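Local coordinates for protein phytoene synthase (Enterococcus hirae, PDB 5IYS) that probably joins prenyl diphosphates as a dehydrosqualene or phytoene synthase, and here holds a farnesyl thiodiphosphate inhibitor together with magnesium ions, at residues K14-C19 with L92-D97; E123-L128 with W213-K218; T197-E202 with Q206-A211. One frame throughout, in Å; residues are numbered along the deposited sequence.

In the fold
From the N terminus the chain first runs through helix 13-26, and contact 1 closes when helix 87-98 returns to it, 73 residues later and with mostly helix between. Beyond this point contact 2 opens at E123-L128 and closes at W213-K218, tying the start of helix 125-143 to helix 207-227. Contact 3 is a short, local closure lying within that second span: T197-E202 meets Q206-A211 at the beginning of the same helix 207-227. Contact 1 is in series with the other two, contact 3 nests in contact 2, and none cross. Contacts 2 and 3 have centres about 15 Å apart, whereas contact 1 lies on the opposite side of the chain's centre, its centre about 36 Å from that of contact 2.

Contact 1. Residues K14-C19 with L92-D97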
loop_
_atom_site.group_PDB
_atom_site.type_symbol
_atom_site.label_atom_id
_atom_site.label_comp_id
_atom_site.label_asym_id
_atom_site.label_seq_id
_atom_site.Cartn_x
_atom_site.Cartn_y
_atom_site.Cartn_z
ATOM N N LYS A 14 -23.256 -7.112 7.026
ATOM C CA LYS A 14 -22.877 -5.974 7.860
ATOM C C LYS A 14 -21.381 -5.883 8.104
ATOM O O LYS A 14 -20.833 -4.797 8.226
ATOM C CB LYS A 14 -23.607 -5.993 9.200
ATOM C CG LYS A 14 -25.094 -5.563 9.092
ATOM C CD LYS A 14 -25.742 -5.502 10.483
ATOM C CE LYS A 14 -27.206 -5.928 10.437
ATOM N NZ LYS A 14 -28.098 -4.881 9.847
ATOM N N ASP A 15 -20.732 -7.023 8.305
ATOM C CA ASP A 15 -19.282 -7.012 8.459
ATOM C C ASP A 15 -18.566 -6.505 7.208
ATOM O O ASP A 15 -17.649 -5.697 7.312
ATOM C CB ASP A 15 -18.767 -8.389 8.906
ATOM C CG ASP A 15 -19.438 -8.852 10.196
ATOM O OD1 ASP A 15 -19.705 -8.006 11.079
ATOM O OD2 ASP A 15 -19.817 -10.031 10.281
ATOM N N PHE A 16 -18.973 -6.973 6.029
ATOM C CA PHE A 16 -18.403 -6.445 4.789
ATOM C C PHE A 16 -18.747 -4.977 4.590
ATOM O O PHE A 16 -17.902 -4.194 4.180
ATOM C CB PHE A 16 -18.861 -7.272 3.589
ATOM C CG PHE A 16 -18.066 -8.536 3.419
ATOM C CD1 PHE A 16 -16.695 -8.457 3.211
ATOM C CD2 PHE A 16 -18.643 -9.778 3.676
ATOM C CE1 PHE A 16 -15.943 -9.623 3.056
ATOM C CE2 PHE A 16 -17.859 -10.960 3.624
ATOM C CZ PHE A 16 -16.502 -10.867 3.382
ATOM N N ALA A 17 -19.938 -4.570 5.026
ATOM C CA ALA A 17 -20.304 -3.134 4.972
ATOM C C ALA A 17 -19.412 -2.328 5.891
ATOM O O ALA A 17 -18.944 -1.245 5.524
ATOM C CB ALA A 17 -21.783 -2.901 5.314
ATOM N N TYR A 18 -19.119 -2.879 7.065
ATOM C CA TYR A 18 -18.205 -2.220 7.975
ATOM C C TYR A 18 -16.854 -1.941 7.316
ATOM O O TYR A 18 -16.302 -0.833 7.402
ATOM C CB TYR A 18 -18.038 -3.062 9.236
ATOM C CG TYR A 18 -16.984 -2.550 10.173
ATOM C CD1 TYR A 18 -17.314 -1.690 11.219
ATOM C CD2 TYR A 18 -15.674 -2.972 10.058
ATOM C CE1 TYR A 18 -16.349 -1.247 12.101
ATOM C CE2 TYR A 18 -14.703 -2.537 10.934
ATOM C CZ TYR A 18 -15.049 -1.690 11.960
ATOM O OH TYR A 18 -14.052 -1.266 12.814
ATOM N N CYS A 19 -16.277 -2.985 6.717
ATOM C CA CYS A 19 -15.038 -2.820 5.957
ATOM C C CYS A 19 -15.139 -1.867 4.760
ATOM O O CYS A 19 -14.236 -1.064 4.539
ATOM C CB CYS A 19 -14.493 -4.191 5.520
ATOM S SG CYS A 19 -14.238 -5.361 6.891
ATOM N N LEU A 92 -12.871 -11.380 7.174
ATOM C CA LEU A 92 -11.687 -12.121 6.737
ATOM C C LEU A 92 -11.849 -13.626 6.753
ATOM O O LEU A 92 -11.360 -14.301 5.848
ATOM C CB LEU A 92 -10.410 -11.722 7.484
ATOM C CG LEU A 92 -9.823 -10.339 7.164
ATOM C CD1 LEU A 92 -8.699 -10.119 8.173
ATOM C CD2 LEU A 92 -9.343 -10.277 5.692
ATOM N N SER A 93 -12.577 -14.164 7.727
ATOM C CA SER A 93 -12.853 -15.599 7.728
ATOM C C SER A 93 -13.578 -16.045 6.459
ATOM O O SER A 93 -13.303 -17.115 5.904
ATOM C CB SER A 93 -13.707 -15.980 8.939
ATOM O OG SER A 93 -13.763 -17.393 9.062
ATOM N N VAL A 94 -14.558 -15.270 6.009
ATOM C CA VAL A 94 -15.197 -15.572 4.717
ATOM C C VAL A 94 -14.264 -15.541 3.506
ATOM O O VAL A 94 -14.293 -16.428 2.634
ATOM C CB VAL A 94 -16.392 -14.611 4.451
ATOM C CG1 VAL A 94 -16.957 -14.856 3.056
ATOM C CG2 VAL A 94 -17.470 -14.790 5.495
ATOM N N VAL A 95 -13.375 -14.547 3.476
ATOM C CA VAL A 95 -12.387 -14.489 2.413
ATOM C C VAL A 95 -11.464 -15.710 2.446
ATOM O O VAL A 95 -11.202 -16.324 1.403
ATOM C CB VAL A 95 -11.582 -13.159 2.456
ATOM C CG1 VAL A 95 -10.660 -13.076 1.260
ATOM C CG2 VAL A 95 -12.539 -11.923 2.444
ATOM N N PHE A 96 -10.936 -16.021 3.630
ATOM C CA PHE A 96 -10.078 -17.200 3.812
ATOM C C PHE A 96 -10.814 -18.519 3.524
ATOM O O PHE A 96 -10.213 -19.453 2.979
ATOM C CB PHE A 96 -9.507 -17.270 5.232
ATOM C CG PHE A 96 -8.184 -16.544 5.406
ATOM C CD1 PHE A 96 -8.129 -15.164 5.308
ATOM C CD2 PHE A 96 -6.987 -17.256 5.559
ATOM C CE1 PHE A 96 -6.943 -14.460 5.508
ATOM C CE2 PHE A 96 -5.744 -16.569 5.678
ATOM C CZ PHE A 96 -5.732 -15.167 5.653
ATOM N N ASP A 97 -12.126 -18.556 3.732
ATOM C CA ASP A 97 -12.925 -19.720 3.326
ATOM C C ASP A 97 -13.038 -19.878 1.814
ATOM O O ASP A 97 -13.258 -21.009 1.317
ATOM C CB ASP A 97 -14.349 -19.647 3.875
ATOM C CG ASP A 97 -14.450 -20.048 5.334
ATOM O OD1 ASP A 97 -13.447 -20.501 5.940
ATOM O OD2 ASP A 97 -15.557 -19.876 5.886
#
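The two helical segments that meet through F16, V94 and V95 keep their backbones well apart, the closest CA pair being F16 and L92 at 9.0 Å. Both helices belong to the all-helical isoprenoid (terpene) synthase fold: K14-C19 lies on helix 13-26 and L92-D97 on helix 87-98. Helical i to i+4 bonds run through both segments, for instance Y18 N to K14 O at 2.8 Å and D97 N to S93 O at 2.9 Å. With no hydrogen bond between the segments, the contact is apolar, and one phenyl ring bridges the gap. F16 has CG anti to its carbonyl carbon (chi1 -81°), a setting with which the end of the ring comes nearer helix 87-98 than its CB direction suggests. F16 CZ lies 3.9 Å from V94 CB, and the CE2 corner of F16 is 4.0 Å from V94 CG1. V94 points its CB at the facing helix, so that its branch point as well as a methyl meets the ring. Both valines sit near the plane of the F16 ring, and F9 stacks with it. P8 and Y12 touch V94, while S44 of helix 39-60 touches V95. A second tie between these helices is polar: D15 forms a salt bridge with R90. All three touching residues are buried, but the contact lies away from the metal site, and the V95 side chain is about 11 Å from the bound farnesyl thiodiphosphate. On the other side of the ring tip from CE2, F16 CE1 approaches V95 CG2 at 4.2 Å.

Contact 2. Residues E123-L128 with W213-K218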
loop_
_atom_site.group_PDB
_atom_site.type_symbol
_atom_site.label_atom_id
_atom_site.label_comp_id
_atom_site.label_asym_id
_atom_site.label_seq_id
_atom_site.Cartn_x
_atom_site.Cartn_y
_atom_site.Cartn_z
ATOM N N GLU A 123 19.534 2.763 7.004
ATOM C CA GLU A 123 20.896 3.150 6.663
ATOM C C GLU A 123 21.158 2.977 5.172
ATOM O O GLU A 123 21.764 3.844 4.527
ATOM C CB GLU A 123 21.921 2.397 7.529
ATOM C CG GLU A 123 21.385 2.044 8.922
ATOM C CD GLU A 123 22.338 2.364 10.065
ATOM O OE1 GLU A 123 22.633 1.447 10.861
ATOM O OE2 GLU A 123 22.753 3.537 10.208
ATOM N N THR A 124 20.591 1.927 4.584
ATOM C CA THR A 124 20.845 1.653 3.169
ATOM C C THR A 124 19.529 1.512 2.379
ATOM O O THR A 124 18.475 1.346 2.983
ATOM C CB THR A 124 21.648 0.354 3.025
ATOM O OG1 THR A 124 20.880 -0.714 3.580
ATOM C CG2 THR A 124 22.964 0.435 3.817
ATOM N N ARG A 125 19.611 1.461 1.051
ATOM C CA ARG A 125 18.448 1.159 0.221
ATOM C C ARG A 125 18.005 -0.284 0.399
ATOM O O ARG A 125 16.827 -0.597 0.272
ATOM C CB ARG A 125 18.752 1.416 -1.254
ATOM C CG ARG A 125 18.799 2.894 -1.599
ATOM C CD ARG A 125 18.224 3.177 -2.977
ATOM N NE ARG A 125 18.382 4.585 -3.347
ATOM C CZ ARG A 125 18.244 5.067 -4.579
ATOM N NH1 ARG A 125 17.949 4.259 -5.592
ATOM N NH2 ARG A 125 18.433 6.364 -4.802
ATOM N N LYS A 126 18.953 -1.171 0.677
ATOM C CA LYS A 126 18.593 -2.536 1.056
ATOM C C LYS A 126 17.700 -2.556 2.289
ATOM O O LYS A 126 16.727 -3.327 2.355
ATOM C CB LYS A 126 19.854 -3.355 1.326
ATOM C CG LYS A 126 19.649 -4.862 1.300
ATOM C CD LYS A 126 20.844 -5.535 0.622
ATOM C CE LYS A 126 21.005 -6.992 1.039
ATOM N NZ LYS A 126 22.391 -7.502 0.800
ATOM N N ASP A 127 18.088 -1.777 3.297
ATOM C CA ASP A 127 17.291 -1.682 4.518
ATOM C C ASP A 127 15.900 -1.152 4.163
ATOM O O ASP A 127 14.878 -1.624 4.679
ATOM C CB ASP A 127 17.922 -0.737 5.543
ATOM C CG ASP A 127 19.193 -1.295 6.159
ATOM O OD1 ASP A 127 19.178 -2.452 6.617
ATOM O OD2 ASP A 127 20.222 -0.589 6.133
ATOM N N LEU A 128 15.878 -0.119 3.332
ATOM C CA LEU A 128 14.607 0.514 2.999
ATOM C C LEU A 128 13.750 -0.469 2.199
ATOM O O LEU A 128 12.536 -0.533 2.386
ATOM C CB LEU A 128 14.810 1.802 2.193
ATOM C CG LEU A 128 13.544 2.599 1.807
ATOM C CD1 LEU A 128 12.634 2.899 3.011
ATOM C CD2 LEU A 128 13.895 3.904 1.096
ATOM N N TRP A 213 15.447 12.790 -4.516
ATOM C CA TRP A 213 14.049 12.548 -4.838
ATOM C C TRP A 213 13.913 11.838 -6.186
ATOM O O TRP A 213 13.316 10.757 -6.290
ATOM C CB TRP A 213 13.264 13.859 -4.822
ATOM C CG TRP A 213 11.766 13.674 -4.749
ATOM C CD1 TRP A 213 10.982 13.772 -3.625
ATOM C CD2 TRP A 213 10.874 13.395 -5.836
ATOM N NE1 TRP A 213 9.669 13.511 -3.941
ATOM C CE2 TRP A 213 9.568 13.321 -5.295
ATOM C CE3 TRP A 213 11.045 13.220 -7.215
ATOM C CZ2 TRP A 213 8.435 13.095 -6.088
ATOM C CZ3 TRP A 213 9.934 12.933 -7.994
ATOM C CH2 TRP A 213 8.639 12.870 -7.429
ATOM N N GLU A 214 14.501 12.427 -7.211
ATOM C CA GLU A 214 14.413 11.864 -8.548
ATOM C C GLU A 214 15.099 10.517 -8.685
ATOM O O GLU A 214 14.602 9.654 -9.406
ATOM C CB GLU A 214 14.881 12.849 -9.613
ATOM C CG GLU A 214 13.884 13.979 -9.852
ATOM C CD GLU A 214 12.618 13.537 -10.583
ATOM O OE1 GLU A 214 12.472 12.355 -10.959
ATOM O OE2 GLU A 214 11.713 14.369 -10.743
ATOM N N SER A 215 16.190 10.311 -7.947
ATOM C CA SER A 215 16.820 9.007 -7.948
ATOM C C SER A 215 15.842 7.944 -7.437
ATOM O O SER A 215 15.809 6.817 -7.939
ATOM C CB SER A 215 18.042 8.990 -7.038
ATOM O OG SER A 215 18.737 7.770 -7.190
ATOM N N LEU A 216 15.233 8.231 -6.294
ATOM C CA LEU A 216 14.292 7.276 -5.695
ATOM C C LEU A 216 13.021 7.154 -6.543
ATOM O O LEU A 216 12.463 6.065 -6.665
ATOM C CB LEU A 216 13.950 7.720 -4.266
ATOM C CG LEU A 216 13.355 6.683 -3.313
ATOM C CD1 LEU A 216 14.350 5.525 -3.175
ATOM C CD2 LEU A 216 13.046 7.284 -1.943
ATOM N N ALA A 217 12.588 8.245 -7.175
ATOM C CA ALA A 217 11.403 8.196 -8.027
ATOM C C ALA A 217 11.625 7.311 -9.248
ATOM O O ALA A 217 10.779 6.485 -9.616
ATOM C CB ALA A 217 10.954 9.601 -8.427
ATOM N N LYS A 218 12.821 7.415 -9.809
ATOM C CA LYS A 218 13.205 6.549 -10.916
ATOM C C LYS A 218 13.155 5.087 -10.481
ATOM O O LYS A 218 12.590 4.277 -11.191
ATOM C CB LYS A 218 14.602 6.912 -11.421
ATOM C CG LYS A 218 15.170 5.923 -12.439
ATOM C CD LYS A 218 16.613 5.581 -12.057
ATOM C CE LYS A 218 17.445 5.114 -13.248
ATOM N NZ LYS A 218 17.733 3.650 -13.186
#
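A capped helix start, the first turn of helix 125-143, extends R125 to S215 and L216 on helix 207-227. The nearest CA atoms, those of R125 and L216, are 9.5 Å apart, so the long arginine does the spanning. R125 NH2 donates to S215 OG at 2.8 Å, with an N-H...O angle of 157°. The hydroxyl lies close to the guanidinium plane and therefore meets the group at its edge. L216 comes from another direction: its CD1 methyl sits over one face of the guanidinium, 4.1 Å from R125 NE. A bend at chi2 (-143°) directs the R125 chain, which runs past L216 in the opposite sense. The charged end has a stronger partner in D189, whose OD2 forms a salt bridge with R125 NE. The bond to S215 OG and the salt bridge to D189 would together limit rotation of the flat group, with helix 187-193 supplying the carboxylate. L216 also packs on L167 and L171 of helix 155-172.

At the start of helix 125-143, T124 OG1 donates to D127 OD2 at 2.6 Å, standing 72° out of the carboxylate plane. This hydroxyl bond is additional to two backbone N-H bonds: D127 N donates to T124 OG1 at 3.0 Å, and T124 N to the anti lone pair of D127 OD2 at 3.0 Å. That reciprocal pair makes a capping box, a classic helix N-terminal motif.

Contact 3. Residues T197-E202 with Q206-A211; sequences TTMLKE and QTQLVA
M199 reaches Q206 and Q208 because its CG is anti to the carbonyl carbon (chi1 -52°) and the chain beyond is extended (chi2 -173°), which lays the thioether crosswise over the start of the next helix. M199 CG passes Q206 NE2 at 3.8 Å, and the terminal methyl, M199 CE, ends 4.0 Å from Q208 OE1. The Q206 side chain is also extended beyond CG, which carries its amide to the E202 carboxylate, and crosses the methionine at about a right angle. The amide and carboxylate planes are nearly coplanar, 19° apart. The modelled separation of Q206 NE2 and E202 OE2, 2.4 Å, is too short to be trusted in detail, so the strength of that hydrogen bond remains doubtful.

A water provides a second polar link. It donates to M199 O at 2.9 Å and to E202 OE2 at 3.2 Å, and accepts from Q206 N at 2.7 Å. Through Q206 N, at the N-cap, and M199 O the water joins the helix start to the preceding turn. Apolar packing is added by two leucines crossing at roughly a right angle, L200 CD2 lying 4.0 Å from L209 CD1. Separately, the other L209 methyl, CD2, makes a van der Waals approach to the carbonyl oxygen M199 O at 3.8 Å. The 3-10 turn 197-200 thus folds back on the first turn of helix 207-227, while L200 packs against V174 and Y178 of helix 174-179 and L209 touches L263 in the loop beyond helix 236-258.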
loop_
_atom_site.group_PDB
_atom_site.type_symbol
_atom_site.label_atom_id
_atom_site.label_comp_id
_atom_site.label_asym_id
_atom_site.label_seq_id
_atom_site.Cartn_x
_atom_site.Cartn_y
_atom_site.Cartn_z
ATOM N N THR A 197 19.702 17.142 6.704
ATOM C CA THR A 197 18.348 16.848 7.150
ATOM C C THR A 197 17.577 18.153 7.312
ATOM O O THR A 197 16.347 18.189 7.295
ATOM C CB THR A 197 18.293 15.989 8.437
ATOM O OG1 THR A 197 18.227 16.847 9.581
ATOM C CG2 THR A 197 19.490 15.054 8.551
ATOM N N THR A 198 18.324 19.247 7.383
ATOM C CA THR A 198 17.724 20.562 7.485
ATOM C C THR A 198 16.909 20.909 6.239
ATOM O O THR A 198 15.913 21.627 6.300
ATOM C CB THR A 198 18.815 21.616 7.739
ATOM O OG1 THR A 198 18.286 22.623 8.608
ATOM C CG2 THR A 198 19.299 22.242 6.433
ATOM N N MET A 199 17.313 20.354 5.105
ATOM C CA MET A 199 16.606 20.602 3.857
ATOM C C MET A 199 15.194 19.999 3.874
ATOM O O MET A 199 14.387 20.276 2.982
ATOM C CB MET A 199 17.397 20.002 2.694
ATOM C CG MET A 199 18.856 20.410 2.634
ATOM S SD MET A 199 19.646 19.828 1.115
ATOM C CE MET A 199 21.265 20.604 1.319
ATOM N N LEU A 200 14.927 19.144 4.859
ATOM C CA LEU A 200 13.710 18.336 4.879
ATOM C C LEU A 200 12.541 19.123 5.455
ATOM O O LEU A 200 11.405 18.664 5.403
ATOM C CB LEU A 200 13.896 17.048 5.685
ATOM C CG LEU A 200 14.960 16.049 5.238
ATOM C CD1 LEU A 200 14.815 14.734 6.021
ATOM C CD2 LEU A 200 14.893 15.811 3.723
ATOM N N LYS A 201 12.817 20.309 5.986
ATOM C CA LYS A 201 11.755 21.112 6.598
ATOM C C LYS A 201 11.341 22.308 5.753
ATOM O O LYS A 201 10.437 23.054 6.129
ATOM C CB LYS A 201 12.128 21.562 8.016
ATOM C CG LYS A 201 13.447 22.320 8.128
ATOM C CD LYS A 201 13.769 22.674 9.582
ATOM C CE LYS A 201 14.362 21.490 10.340
ATOM N NZ LYS A 201 14.088 21.544 11.809
ATOM N N GLU A 202 11.945 22.437 4.575
ATOM C CA GLU A 202 11.640 23.538 3.664
ATOM C C GLU A 202 10.398 23.287 2.808
ATOM O O GLU A 202 9.956 22.142 2.665
ATOM C CB GLU A 202 12.868 23.856 2.802
ATOM C CG GLU A 202 13.822 24.830 3.485
ATOM C CD GLU A 202 15.282 24.533 3.216
ATOM O OE1 GLU A 202 16.094 24.597 4.173
ATOM O OE2 GLU A 202 15.614 24.252 2.041
ATOM N N GLN A 206 15.553 21.702 -2.177
ATOM C CA GLN A 206 16.777 22.243 -2.759
ATOM C C GLN A 206 17.312 21.298 -3.823
ATOM O O GLN A 206 16.840 20.166 -3.969
ATOM C CB GLN A 206 17.847 22.459 -1.694
ATOM C CG GLN A 206 17.809 23.850 -1.098
ATOM C CD GLN A 206 18.556 23.910 0.214
ATOM O OE1 GLN A 206 19.787 23.973 0.234
ATOM N NE2 GLN A 206 17.827 23.784 1.317
ATOM N N THR A 207 18.306 21.788 -4.554
ATOM C CA THR A 207 18.818 21.101 -5.731
ATOM C C THR A 207 19.289 19.704 -5.377
ATOM O O THR A 207 18.977 18.763 -6.100
ATOM C CB THR A 207 19.958 21.905 -6.406
ATOM O OG1 THR A 207 19.392 23.090 -6.968
ATOM C CG2 THR A 207 20.656 21.093 -7.514
ATOM N N GLN A 208 20.023 19.581 -4.276
ATOM C CA GLN A 208 20.524 18.293 -3.838
ATOM C C GLN A 208 19.372 17.327 -3.529
ATOM O O GLN A 208 19.465 16.148 -3.860
ATOM C CB GLN A 208 21.419 18.424 -2.605
ATOM C CG GLN A 208 22.746 19.146 -2.845
ATOM C CD GLN A 208 22.577 20.646 -2.974
ATOM O OE1 GLN A 208 21.552 21.213 -2.582
ATOM N NE2 GLN A 208 23.576 21.298 -3.559
ATOM N N LEU A 209 18.343 17.816 -2.836
ATOM C CA LEU A 209 17.194 16.963 -2.480
ATOM C C LEU A 209 16.348 16.585 -3.696
ATOM O O LEU A 209 15.747 15.496 -3.745
ATOM C CB LEU A 209 16.358 17.590 -1.358
ATOM C CG LEU A 209 15.140 16.828 -0.821
ATOM C CD1 LEU A 209 15.514 15.472 -0.177
ATOM C CD2 LEU A 209 14.401 17.704 0.178
ATOM N N VAL A 210 16.345 17.435 -4.718
ATOM C CA VAL A 210 15.656 17.084 -5.955
ATOM C C VAL A 210 16.356 15.913 -6.640
ATOM O O VAL A 210 15.716 14.947 -7.055
ATOM C CB VAL A 210 15.486 18.286 -6.906
ATOM C CG1 VAL A 210 14.882 17.821 -8.239
ATOM C CG2 VAL A 210 14.569 19.341 -6.263
ATOM N N ALA A 211 17.688 15.949 -6.636
ATOM C CA ALA A 211 18.493 14.860 -7.172
ATOM C C ALA A 211 18.129 13.538 -6.509
ATOM O O ALA A 211 17.913 12.536 -7.197
ATOM C CB ALA A 211 19.961 15.167 -6.977
HETATM O O HOH W 1 15.454 21.412 0.506
#